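Local coordinates for phytase (Citrobacter braakii, PDB 3ZHC), which belongs to branch 2 of the histidine phosphatase superfamily and folds into a mixed alpha/beta part joined to a largely helical part, at residues L238-L243 and S269-Q274; L278-E283 and D336-L341; S332-L337 and K422-P427; T348-E353 and R379-I384. The protein carries 2 engineered substitutions. All coordinates share one frame; numbering follows the deposited sequence. Where two conformers were deposited one is given.

Interaction 1: residues L238-L243 and S269-Q274; sequences LTEIFL and SLHNAQ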
loop_
_atom_site.group_PDB
_atom_site.type_symbol
_atom_site.label_atom_id
_atom_site.label_comp_id
_atom_site.label_asym_id
_atom_site.label_seq_id
_atom_site.Cartn_x
_atom_site.Cartn_y
_atom_site.Cartn_z
ATOM N N LEU B 238 -0.251 12.304 17.048
ATOM C CA LEU B 238 -1.137 11.389 17.827
ATOM C C LEU B 238 -1.015 9.936 17.451
ATOM O O LEU B 238 -0.907 9.081 18.343
ATOM C CB LEU B 238 -2.604 11.819 17.731
ATOM C CG LEU B 238 -2.952 13.213 18.266
ATOM C CD1 LEU B 238 -4.474 13.363 18.331
ATOM C CD2 LEU B 238 -2.328 13.510 19.639
ATOM N N THR B 239 -1.036 9.645 16.140
ATOM C CA THR B 239 -0.921 8.264 15.661
ATOM C C THR B 239 0.459 7.660 16.017
ATOM O O THR B 239 0.562 6.459 16.308
ATOM C CB THR B 239 -1.219 8.153 14.152
ATOM O OG1 THR B 239 -0.374 9.037 13.431
ATOM C CG2 THR B 239 -2.686 8.521 13.863
ATOM N N GLU B 240 1.507 8.492 16.003
ATOM C CA GLU B 240 2.838 8.046 16.435
ATOM C C GLU B 240 2.820 7.740 17.932
ATOM O O GLU B 240 3.434 6.761 18.370
ATOM C CB GLU B 240 3.908 9.087 16.093
ATOM C CG GLU B 240 5.340 8.762 16.557
ATOM C CD GLU B 240 5.992 7.524 15.877
ATOM O OE1 GLU B 240 5.428 6.956 14.899
ATOM O OE2 GLU B 240 7.091 7.141 16.339
ATOM N N ILE B 241 2.114 8.575 18.714
ATOM C CA ILE B 241 1.995 8.349 20.167
ATOM C C ILE B 241 1.331 6.975 20.412
ATOM O O ILE B 241 1.805 6.205 21.247
ATOM C CB ILE B 241 1.265 9.498 20.913
ATOM C CG1 ILE B 241 2.111 10.770 20.874
ATOM C CG2 ILE B 241 0.992 9.121 22.374
ATOM C CD1 ILE B 241 1.426 12.013 21.416
ATOM N N PHE B 242 0.273 6.666 19.675
ATOM C CA PHE B 242 -0.373 5.340 19.832
ATOM C C PHE B 242 0.608 4.200 19.533
ATOM O O PHE B 242 0.649 3.226 20.285
ATOM C CB PHE B 242 -1.636 5.194 18.993
ATOM C CG PHE B 242 -2.722 6.211 19.307
ATOM C CD1 PHE B 242 -2.995 6.617 20.625
ATOM C CD2 PHE B 242 -3.503 6.746 18.266
ATOM C CE1 PHE B 242 -4.013 7.551 20.897
ATOM C CE2 PHE B 242 -4.523 7.681 18.532
ATOM C CZ PHE B 242 -4.775 8.083 19.841
ATOM N N LEU B 243 1.390 4.336 18.452
ATOM C CA LEU B 243 2.425 3.346 18.099
ATOM C C LEU B 243 3.434 3.205 19.216
ATOM O O LEU B 243 3.777 2.093 19.598
ATOM C CB LEU B 243 3.174 3.733 16.822
ATOM C CG LEU B 243 4.145 2.656 16.286
ATOM C CD1 LEU B 243 3.517 1.902 15.111
ATOM C CD2 LEU B 243 5.493 3.260 15.893
ATOM N N SER B 269 -1.037 5.799 8.451
ATOM C CA SER B 269 -0.994 6.359 7.085
ATOM C C SER B 269 -0.904 7.890 7.140
ATOM O O SER B 269 -0.306 8.505 6.270
ATOM C CB SER B 269 -2.212 5.938 6.263
ATOM O OG SER B 269 -2.140 4.569 5.941
ATOM N N LEU B 270 -1.512 8.483 8.183
ATOM C CA LEU B 270 -1.491 9.932 8.381
ATOM C C LEU B 270 -0.084 10.414 8.727
ATOM O O LEU B 270 0.402 11.383 8.138
ATOM C CB LEU B 270 -2.515 10.345 9.460
ATOM C CG LEU B 270 -3.985 10.022 9.084
ATOM C CD1 LEU B 270 -4.974 10.305 10.245
ATOM C CD2 LEU B 270 -4.384 10.784 7.820
ATOM N N HIS B 271 0.551 9.716 9.674
ATOM C CA HIS B 271 1.935 9.969 10.092
ATOM C C HIS B 271 2.917 9.781 8.924
ATOM O O HIS B 271 3.763 10.661 8.665
ATOM C CB HIS B 271 2.306 9.051 11.291
ATOM C CG HIS B 271 3.762 9.043 11.634
ATOM N ND1 HIS B 271 4.335 9.975 12.464
ATOM C CD2 HIS B 271 4.759 8.211 11.258
ATOM C CE1 HIS B 271 5.625 9.722 12.583
ATOM N NE2 HIS B 271 5.908 8.657 11.860
ATOM N N ASN B 272 2.793 8.639 8.238
ATOM C CA ASN B 272 3.652 8.302 7.089
ATOM C C ASN B 272 3.494 9.279 5.944
ATOM O O ASN B 272 4.468 9.619 5.322
ATOM C CB ASN B 272 3.389 6.870 6.594
ATOM C CG ASN B 272 3.871 5.805 7.571
ATOM O OD1 ASN B 272 4.920 5.941 8.209
ATOM N ND2 ASN B 272 3.106 4.733 7.685
ATOM N N ALA B 273 2.250 9.721 5.685
ATOM C CA ALA B 273 1.961 10.720 4.647
ATOM C C ALA B 273 2.484 12.100 5.002
ATOM O O ALA B 273 2.915 12.823 4.120
ATOM C CB ALA B 273 0.444 10.777 4.333
ATOM N N GLN B 274 2.450 12.483 6.291
ATOM C CA GLN B 274 2.964 13.818 6.667
ATOM C C GLN B 274 4.501 13.824 6.527
ATOM O O GLN B 274 5.069 14.811 6.027
ATOM C CB GLN B 274 2.522 14.271 8.049
ATOM C CG GLN B 274 2.262 15.787 8.062
ATOM C CD GLN B 274 2.840 16.453 9.244
ATOM O OE1 GLN B 274 2.657 17.655 9.452
ATOM N NE2 GLN B 274 3.570 15.690 10.045
#
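Glu240 and His271 meet where helix 231-247 packs against helix 260-280, a buried helix-helix contact in the histidine phosphatase fold. The carboxylate of Glu240 lies over one face of the imidazole, toward its rim, with OE1 3.5 Å from His271 NE2. The two planes are only 19° apart, so the groups are nearly parallel layers, and no hydrogen bond is formed: OE1 sits above the ring plane, not in line with a ring N-H. The aliphatic part of the glutamate continues the layer, its CB 3.8 Å from His271 ND1. Two torsions explain this fit. CG of Glu240 stands anti to the backbone N (chi1 177°), and the bend at chi2 (66°) then folds the carboxylate back along the ring.

From the preceding residue, Thr239 OG1 approaches His271 CB at 3.4 Å, a polar atom against a methylene. Its hydrogen-bond partner is Ser235 O, in the preceding turn of its own helix. These approaches accompany close backbones, with 6.5 Å between Thr239 CA and His271 CA.

Second-shell partners restrain both flat groups. Phe275 meets the His271 ring, while Arg38, part of the family's Arg-His-Gly signature, forms a salt bridge with Glu240 OE2. OE1 has a like-charged neighbour in Asp346, and a bound formic acid molecule lies beside the Glu240 side chain. Rotation of the imidazole is restrained from the first helix itself, through the hydrogen bond of His271 ND1 to Ser236 O.

Interaction 2: residues L278-E283 and D336-L341; sequences LQRTPE and DLNWSL. Unlike the reference sequence in segment 336-341: Asn338 (reference Lys).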
loop_
_atom_site.group_PDB
_atom_site.type_symbol
_atom_site.label_atom_id
_atom_site.label_comp_id
_atom_site.label_asym_id
_atom_site.label_seq_id
_atom_site.Cartn_x
_atom_site.Cartn_y
_atom_site.Cartn_z
ATOM N N LEU B 278 6.676 16.341 4.214
ATOM C CA LEU B 278 7.661 17.247 4.871
ATOM C C LEU B 278 9.117 16.790 4.851
ATOM O O LEU B 278 10.011 17.638 4.962
ATOM C CB LEU B 278 7.229 17.552 6.332
ATOM C CG LEU B 278 5.881 18.272 6.523
ATOM C CD1 LEU B 278 5.641 18.530 8.030
ATOM C CD2 LEU B 278 5.767 19.595 5.718
ATOM N N GLN B 279 9.366 15.477 4.710
ATOM C CA GLN B 279 10.753 14.932 4.764
ATOM C C GLN B 279 11.233 14.151 3.541
ATOM O O GLN B 279 12.452 14.069 3.323
ATOM C CB GLN B 279 10.901 14.051 6.009
ATOM C CG GLN B 279 10.553 14.772 7.358
ATOM C CD GLN B 279 11.548 15.874 7.754
ATOM O OE1 GLN B 279 12.616 16.044 7.131
ATOM N NE2 GLN B 279 11.204 16.630 8.804
ATOM N N ARG B 280 10.312 13.571 2.745
ATOM C CA ARG B 280 10.720 12.808 1.533
ATOM C C ARG B 280 10.649 13.623 0.206
ATOM O O ARG B 280 11.271 13.231 -0.784
ATOM C CB ARG B 280 9.917 11.521 1.385
ATOM C CG ARG B 280 9.900 10.607 2.634
ATOM C CD ARG B 280 9.698 9.096 2.280
ATOM N NE ARG B 280 8.866 8.947 1.090
ATOM C CZ ARG B 280 9.256 8.519 -0.123
ATOM N NH1 ARG B 280 10.518 8.118 -0.393
ATOM N NH2 ARG B 280 8.346 8.477 -1.092
ATOM N N THR B 281 9.905 14.734 0.196
ATOM C CA THR B 281 9.835 15.625 -0.963
ATOM C C THR B 281 11.264 16.016 -1.340
ATOM O O THR B 281 11.927 16.673 -0.554
ATOM C CB THR B 281 8.980 16.870 -0.663
ATOM O OG1 THR B 281 7.654 16.454 -0.337
ATOM C CG2 THR B 281 8.940 17.851 -1.881
ATOM N N PRO B 282 11.749 15.590 -2.553
ATOM C CA PRO B 282 13.172 15.780 -2.962
ATOM C C PRO B 282 13.769 17.141 -2.668
ATOM O O PRO B 282 14.896 17.210 -2.231
ATOM C CB PRO B 282 13.126 15.532 -4.475
ATOM C CG PRO B 282 12.074 14.518 -4.627
ATOM C CD PRO B 282 10.996 14.891 -3.624
ATOM N N GLU B 283 13.001 18.211 -2.897
ATOM C CA GLU B 283 13.486 19.586 -2.669
ATOM C C GLU B 283 13.881 19.836 -1.200
ATOM O O GLU B 283 14.737 20.676 -0.941
ATOM C CB GLU B 283 12.476 20.640 -3.145
ATOM C CG GLU B 283 12.403 20.803 -4.680
ATOM C CD GLU B 283 11.602 19.723 -5.407
ATOM O OE1 GLU B 283 11.046 18.795 -4.772
ATOM O OE2 GLU B 283 11.531 19.818 -6.637
ATOM N N ASP B 336 15.350 7.930 -3.366
ATOM C CA ASP B 336 14.136 7.425 -4.004
ATOM C C ASP B 336 13.827 5.945 -3.582
ATOM O O ASP B 336 13.451 5.089 -4.420
ATOM C CB ASP B 336 14.191 7.614 -5.554
ATOM C CG ASP B 336 12.772 7.706 -6.203
ATOM O OD1 ASP B 336 11.748 7.661 -5.481
ATOM O OD2 ASP B 336 12.686 7.827 -7.445
ATOM N N LEU B 337 13.989 5.682 -2.282
ATOM C CA LEU B 337 13.704 4.390 -1.678
ATOM C C LEU B 337 12.286 4.397 -1.195
ATOM O O LEU B 337 11.907 5.267 -0.386
ATOM C CB LEU B 337 14.646 4.111 -0.489
ATOM C CG LEU B 337 16.033 3.494 -0.729
ATOM C CD1 LEU B 337 16.545 3.660 -2.152
ATOM C CD2 LEU B 337 17.028 4.052 0.287
ATOM N N ASN B 338 11.492 3.436 -1.686
ATOM C CA ASN B 338 10.106 3.271 -1.295
ATOM C C ASN B 338 9.951 1.913 -0.647
ATOM O O ASN B 338 10.532 0.926 -1.122
ATOM C CB ASN B 338 9.190 3.396 -2.500
ATOM C CG ASN B 338 9.322 4.741 -3.190
ATOM O OD1 ASN B 338 8.881 5.784 -2.657
ATOM N ND2 ASN B 338 9.932 4.740 -4.397
ATOM N N TRP B 339 9.183 1.859 0.444
ATOM C CA TRP B 339 8.950 0.605 1.147
ATOM C C TRP B 339 7.717 0.594 2.050
ATOM O O TRP B 339 7.114 1.645 2.357
ATOM C CB TRP B 339 10.202 0.232 2.000
ATOM C CG TRP B 339 10.462 1.123 3.213
ATOM C CD1 TRP B 339 9.753 1.145 4.391
ATOM C CD2 TRP B 339 11.504 2.090 3.365
ATOM N NE1 TRP B 339 10.283 2.061 5.246
ATOM C CE2 TRP B 339 11.359 2.659 4.652
ATOM C CE3 TRP B 339 12.550 2.535 2.540
ATOM C CZ2 TRP B 339 12.210 3.646 5.133
ATOM C CZ3 TRP B 339 13.404 3.525 3.021
ATOM C CH2 TRP B 339 13.228 4.068 4.308
ATOM N N SER B 340 7.367 -0.615 2.457
ATOM C CA SER B 340 6.365 -0.888 3.490
ATOM C C SER B 340 6.976 -2.015 4.316
ATOM O O SER B 340 7.619 -2.913 3.745
ATOM C CB SER B 340 5.038 -1.315 2.888
ATOM O OG SER B 340 4.036 -1.473 3.882
ATOM N N LEU B 341 6.787 -1.966 5.643
ATOM C CA LEU B 341 7.397 -2.924 6.576
ATOM C C LEU B 341 6.372 -3.900 7.117
ATOM O O LEU B 341 5.521 -3.504 7.889
ATOM C CB LEU B 341 8.054 -2.164 7.734
ATOM C CG LEU B 341 9.052 -1.071 7.360
ATOM C CD1 LEU B 341 9.567 -0.378 8.603
ATOM C CD2 LEU B 341 10.225 -1.630 6.506
#
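Leu337 and Asn338 bring polar atoms to the guanidinium of Arg280, joining the end of helix 260-280 to the loop that leaves helix 325-335. That loop starts at Asp336, whose positive phi (61°) breaks the helical path. Its carboxylate is near the arginine without touching it, Arg280 NH1 and Asp336 OD1 being 5.3 Å apart, so any attraction between the charges is long-range. Leu337 contributes its backbone: the carbonyl O is 3.2 Å from Arg280 NH1, yet the angle is too poor for a hydrogen bond. NH1 is instead bonded to Ser332 OG, in the last turn of helix 325-335. At Asn338, which differs from the reference sequence, OD1 accepts a weak bond from Arg280 NH2, 3.2 Å long and bent to 124° at the hydrogen. The guanidinium and amide planes are steeply inclined, 77° apart. Beyond Asn338 the loop turns to other neighbours. Trp339 meets Phe373 ring to ring, and Ser340 packs on Val64 of the second subunit. The guanidinium is also held from its own helix, where Arg280 NE forms a salt bridge with Asp276 OD1.

Interaction 3: residues S332-L337 and K422-P427; sequences SGALDL and KEIRVP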
loop_
_atom_site.group_PDB
_atom_site.type_symbol
_atom_site.label_atom_id
_atom_site.label_comp_id
_atom_site.label_asym_id
_atom_site.label_seq_id
_atom_site.Cartn_x
_atom_site.Cartn_y
_atom_site.Cartn_z
ATOM N N SER B 332 15.408 8.269 2.518
ATOM C CA SER B 332 14.423 7.579 1.659
ATOM C C SER B 332 14.028 8.426 0.434
ATOM O O SER B 332 14.042 7.939 -0.704
ATOM C CB SER B 332 13.199 7.233 2.480
ATOM O OG SER B 332 12.160 6.750 1.690
ATOM N N GLY B 333 13.688 9.690 0.676
ATOM C CA GLY B 333 13.282 10.602 -0.403
ATOM C C GLY B 333 14.401 10.997 -1.366
ATOM O O GLY B 333 14.176 11.087 -2.550
ATOM N N ALA B 334 15.605 11.236 -0.824
ATOM C CA ALA B 334 16.786 11.620 -1.622
ATOM C C ALA B 334 17.244 10.477 -2.539
ATOM O O ALA B 334 17.516 10.700 -3.710
ATOM C CB ALA B 334 17.923 12.060 -0.719
ATOM N N LEU B 335 17.320 9.266 -1.983
ATOM C CA LEU B 335 17.718 8.051 -2.735
ATOM C C LEU B 335 16.559 7.399 -3.523
ATOM O O LEU B 335 16.775 6.447 -4.251
ATOM C CB LEU B 335 18.346 7.016 -1.779
ATOM C CG LEU B 335 19.678 7.374 -1.128
ATOM C CD1 LEU B 335 20.025 6.354 -0.086
ATOM C CD2 LEU B 335 20.794 7.457 -2.159
ATOM N N ASP B 336 15.350 7.930 -3.366
ATOM C CA ASP B 336 14.136 7.425 -4.004
ATOM C C ASP B 336 13.827 5.945 -3.582
ATOM O O ASP B 336 13.451 5.089 -4.420
ATOM C CB ASP B 336 14.191 7.614 -5.554
ATOM C CG ASP B 336 12.772 7.706 -6.203
ATOM O OD1 ASP B 336 11.748 7.661 -5.481
ATOM O OD2 ASP B 336 12.686 7.827 -7.445
ATOM N N LEU B 337 13.989 5.682 -2.282
ATOM C CA LEU B 337 13.704 4.390 -1.678
ATOM C C LEU B 337 12.286 4.397 -1.195
ATOM O O LEU B 337 11.907 5.267 -0.386
ATOM C CB LEU B 337 14.646 4.111 -0.489
ATOM C CG LEU B 337 16.033 3.494 -0.729
ATOM C CD1 LEU B 337 16.545 3.660 -2.152
ATOM C CD2 LEU B 337 17.028 4.052 0.287
ATOM N N LYS B 422 26.456 11.723 -5.694
ATOM C CA LYS B 422 26.900 13.002 -6.298
ATOM C C LYS B 422 25.759 13.759 -6.981
ATOM O O LYS B 422 25.675 14.986 -6.877
ATOM C CB LYS B 422 27.999 12.792 -7.343
ATOM C CG LYS B 422 29.313 12.169 -6.869
ATOM C CD LYS B 422 29.903 12.858 -5.650
ATOM C CE LYS B 422 29.742 12.046 -4.403
ATOM N NZ LYS B 422 30.723 10.920 -4.416
ATOM N N GLU B 423 24.897 13.025 -7.675
ATOM C CA GLU B 423 23.786 13.624 -8.404
ATOM C C GLU B 423 22.749 14.261 -7.484
ATOM O O GLU B 423 22.314 15.384 -7.727
ATOM C CB GLU B 423 23.119 12.577 -9.313
ATOM C CG GLU B 423 21.983 13.154 -10.193
ATOM C CD GLU B 423 21.577 12.237 -11.311
ATOM O OE1 GLU B 423 22.480 11.752 -12.049
ATOM O OE2 GLU B 423 20.357 12.000 -11.465
ATOM N N ILE B 424 22.369 13.541 -6.437
ATOM C CA ILE B 424 21.329 14.001 -5.505
ATOM C C ILE B 424 21.803 15.036 -4.443
ATOM O O ILE B 424 21.005 15.865 -4.017
ATOM C CB ILE B 424 20.585 12.772 -4.817
ATOM C CG1 ILE B 424 21.500 12.005 -3.853
ATOM C CG2 ILE B 424 19.998 11.852 -5.894
ATOM C CD1 ILE B 424 21.039 10.525 -3.568
ATOM N N ARG B 425 23.073 14.994 -4.041
ATOM C CA ARG B 425 23.566 15.881 -2.956
ATOM C C ARG B 425 23.502 17.376 -3.298
ATOM O O ARG B 425 23.641 17.755 -4.443
ATOM C CB ARG B 425 24.997 15.510 -2.531
ATOM C CG ARG B 425 26.071 15.823 -3.554
ATOM C CD ARG B 425 27.401 15.288 -3.132
ATOM N NE ARG B 425 27.903 15.902 -1.902
ATOM C CZ ARG B 425 28.504 17.093 -1.818
ATOM N NH1 ARG B 425 28.696 17.867 -2.901
ATOM N NH2 ARG B 425 28.919 17.524 -0.639
ATOM N N VAL B 426 23.285 18.197 -2.270
ATOM C CA VAL B 426 23.241 19.643 -2.388
ATOM C C VAL B 426 24.574 20.138 -1.797
ATOM O O VAL B 426 24.744 20.098 -0.589
ATOM C CB VAL B 426 22.027 20.230 -1.647
ATOM C CG1 VAL B 426 22.004 21.766 -1.732
ATOM C CG2 VAL B 426 20.745 19.642 -2.205
ATOM N N PRO B 427 25.531 20.605 -2.660
ATOM C CA PRO B 427 26.890 21.002 -2.159
ATOM C C PRO B 427 26.891 22.103 -1.072
ATOM O O PRO B 427 27.764 22.104 -0.184
ATOM C CB PRO B 427 27.630 21.446 -3.442
ATOM C CG PRO B 427 26.588 21.708 -4.423
ATOM C CD PRO B 427 25.417 20.825 -4.112
#
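Ile424 packs against Ala334 and Leu335 where the C-terminal turns of helix 325-335 and helix 414-424 come together. It is an apolar helix-end contact, and no hydrogen bond crosses it. The tight part is concentrated on one isoleucine. Its branches spread over the Ala334 carbonyl, with CG2 and CD1 each 3.5 Å from Ala334 O. The rotation about CA-CB accounts for this: with chi1 at 68°, CG1 lies between the backbone N and carbonyl carbon, and both methyl-bearing arms face the neighbouring helix. Ile424 CD1 also reaches Leu335 CD2 at 3.4 Å. That is shorter than usual for two methyl carbons, so the exact separation is doubtful although the packing itself is clear. Ala334 CB is a more relaxed neighbour, 4.5 Å from Ile424 CD1.

The flanking residues behave differently. Lys422 and Glu423 are solvent-exposed on the turn leading to Ile424, and Lys422 NZ forms a salt bridge with Asp297. Just past the helix end, Arg425 NE pairs with Asp294, and Ile424 O accepts a hydrogen bond from Arg286 NE. Those three partners all belong to helix 282-301, which also supplies Ala289 against Ala334; two salt bridges and a hydrogen bond to that helix thus flank the apolar contact.

Away from Ile424, the end of helix 325-335 is closed by bonds of its own. Leu337 N bonds to Ser332 O at 2.8 Å, and Ser332 OG donates to Leu337 O at 2.6 Å, tilted 17° from the carbonyl plane.

Interaction 4: residues T348-E353 and R379-I384; sequences TPPGGE and RDMRDI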
loop_
_atom_site.group_PDB
_atom_site.type_symbol
_atom_site.label_atom_id
_atom_site.label_comp_id
_atom_site.label_asym_id
_atom_site.label_seq_id
_atom_site.Cartn_x
_atom_site.Cartn_y
_atom_site.Cartn_z
ATOM N N THR B 348 9.062 4.551 9.395
ATOM C CA THR B 348 10.293 4.942 10.029
ATOM C C THR B 348 10.132 4.631 11.543
ATOM O O THR B 348 10.114 5.553 12.386
ATOM C CB THR B 348 10.558 6.409 9.748
ATOM O OG1 THR B 348 9.417 7.190 10.148
ATOM C CG2 THR B 348 10.798 6.615 8.263
ATOM N N PRO B 349 10.021 3.323 11.890
ATOM C CA PRO B 349 9.693 2.920 13.266
ATOM C C PRO B 349 10.867 3.046 14.260
ATOM O O PRO B 349 12.023 3.142 13.826
ATOM C CB PRO B 349 9.331 1.458 13.096
ATOM C CG PRO B 349 10.287 1.000 12.021
ATOM C CD PRO B 349 10.377 2.147 11.064
ATOM N N PRO B 350 10.569 3.035 15.590
ATOM C CA PRO B 350 11.614 3.140 16.608
ATOM C C PRO B 350 12.691 2.063 16.432
ATOM O O PRO B 350 12.372 0.892 16.299
ATOM C CB PRO B 350 10.840 2.946 17.913
ATOM C CG PRO B 350 9.470 3.395 17.587
ATOM C CD PRO B 350 9.233 2.927 16.216
ATOM N N GLY B 351 13.951 2.474 16.409
ATOM C CA GLY B 351 15.055 1.535 16.192
ATOM C C GLY B 351 15.215 1.034 14.755
ATOM O O GLY B 351 16.087 0.211 14.505
ATOM N N GLY B 352 14.383 1.523 13.812
ATOM C CA GLY B 352 14.457 1.105 12.396
ATOM C C GLY B 352 15.803 1.482 11.796
ATOM O O GLY B 352 16.303 2.597 12.014
ATOM N N GLU B 353 16.391 0.556 11.043
ATOM C CA GLU B 353 17.735 0.734 10.507
ATOM C C GLU B 353 17.755 0.667 9.020
ATOM O O GLU B 353 17.257 -0.282 8.448
ATOM C CB GLU B 353 18.643 -0.356 11.042
ATOM C CG GLU B 353 18.869 -0.290 12.513
ATOM C CD GLU B 353 19.729 -1.440 13.043
ATOM O OE1 GLU B 353 20.144 -2.316 12.239
ATOM O OE2 GLU B 353 19.983 -1.463 14.266
ATOM N N ARG B 379 4.469 -6.190 17.083
ATOM C CA ARG B 379 4.296 -7.363 17.951
ATOM C C ARG B 379 5.610 -7.696 18.671
ATOM O O ARG B 379 5.614 -7.932 19.889
ATOM C CB ARG B 379 3.852 -8.557 17.101
ATOM C CG ARG B 379 3.365 -9.805 17.841
ATOM C CD ARG B 379 1.963 -9.639 18.403
ATOM N NE ARG B 379 1.938 -9.163 19.797
ATOM C CZ ARG B 379 0.847 -8.710 20.427
ATOM N NH1 ARG B 379 -0.358 -8.640 19.807
ATOM N NH2 ARG B 379 0.948 -8.316 21.693
ATOM N N ASP B 380 6.725 -7.707 17.913
ATOM C CA ASP B 380 8.065 -7.997 18.495
ATOM C C ASP B 380 8.560 -6.891 19.457
ATOM O O ASP B 380 9.399 -7.160 20.309
ATOM C CB ASP B 380 9.123 -8.277 17.391
ATOM C CG ASP B 380 8.966 -9.690 16.727
ATOM O OD1 ASP B 380 7.986 -10.433 17.016
ATOM O OD2 ASP B 380 9.846 -10.051 15.908
ATOM N N MET B 381 8.046 -5.664 19.306
ATOM C CA MET B 381 8.328 -4.581 20.251
ATOM C C MET B 381 7.509 -4.831 21.497
ATOM O O MET B 381 8.050 -4.886 22.595
ATOM C CB MET B 381 7.990 -3.221 19.663
ATOM C CG MET B 381 8.906 -2.825 18.512
ATOM S SD MET B 381 8.424 -1.320 17.702
ATOM C CE MET B 381 9.760 -1.143 16.498
ATOM N N ARG B 382 6.197 -4.988 21.295
ATOM C CA ARG B 382 5.215 -5.275 22.354
ATOM C C ARG B 382 5.643 -6.416 23.266
ATOM O O ARG B 382 5.577 -6.280 24.476
ATOM C CB ARG B 382 3.848 -5.619 21.716
ATOM C CG ARG B 382 2.651 -5.819 22.682
ATOM C CD ARG B 382 2.356 -4.578 23.415
ATOM N NE ARG B 382 1.071 -4.594 24.138
ATOM C CZ ARG B 382 0.540 -3.525 24.751
ATOM N NH1 ARG B 382 1.172 -2.337 24.736
ATOM N NH2 ARG B 382 -0.628 -3.633 25.386
ATOM N N ASP B 383 6.086 -7.521 22.672
ATOM C CA ASP B 383 6.527 -8.717 23.416
ATOM C C ASP B 383 8.004 -8.709 23.834
ATOM O O ASP B 383 8.411 -9.554 24.629
ATOM C CB ASP B 383 6.306 -9.976 22.561
ATOM C CG ASP B 383 4.862 -10.185 22.158
ATOM O OD1 ASP B 383 3.944 -9.771 22.879
ATOM O OD2 ASP B 383 4.652 -10.784 21.095
ATOM N N ILE B 384 8.796 -7.753 23.298
ATOM C CA ILE B 384 10.280 -7.714 23.463
ATOM C C ILE B 384 10.828 -9.098 23.069
ATOM O O ILE B 384 11.502 -9.785 23.858
ATOM C CB ILE B 384 10.756 -7.268 24.878
ATOM C CG1 ILE B 384 10.063 -5.985 25.311
ATOM C CG2 ILE B 384 12.287 -7.069 24.890
ATOM C CD1 ILE B 384 10.474 -5.512 26.704
#
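Met381 sets its methyl group over one face of the Pro350 ring, with CE 4.1 Å from Pro350 CD and not far from equidistant to the other ring atoms. The same ring is met at its CD edge by a methyl of Leu243. Pro349 is touched differently: Met381 CE comes toward the rim of that ring, 4.3 Å from Pro349 CB, while a methyl of Leu341 packs at the CD corner. Met381 CE is also 3.3 Å from Pro350 O, a close approach of methyl to carbonyl. The thioether chain reaches this place because it is extended beyond CG (chi2 174°, chi3 177°), crossing the Pro350 side chain at about a right angle.

In the fold, the proline segment leads into strand 353-361, and helix 378-382 follows strand 366-375, its antiparallel partner; the contact therefore sits at the open end of this antiparallel pair, away from the connection between the strands. The prolines are set by a type II beta turn, closed by Gly352 N to Pro349 O at 2.9 Å, with Gly351 at positive phi (74°). Backbone hydrogen bonds link Gly351 to His39 and Gly352 to Arg38. Behind Met381, Leu76 and Ala247 pack on its side chain. Its helix ends in a Schellman motif at Ile384, whose N bonds to Met381 O at 3.0 Å. Across the exposed side of that turn, Arg379 NE and Asp383 OD2 form a salt bridge whose 3.4 Å hydrogen bond is weak.

In the fold
Interactions 1, 3 and 4 are buried and interaction 2 only partly so. Helix 260-280 serves both interaction 1, midway along it, and interaction 2, at its end, with centres 15 Å apart. Interactions 2 and 3 share Asp336 and Leu337 and meet through Arg280 and Ser332, a probable hydrogen bond. Interactions 1 and 4 touch through apolar packing of Leu243 on Pro350, and Arg38 bonds to residues of both. The chemistry follows position: a carboxylate layered on an imidazole in 1, weak polar contacts of an arginine in 2, and aliphatic packing in 3 and 4, which lie on opposite sides of the chain's centre, about 27 Å between their centres.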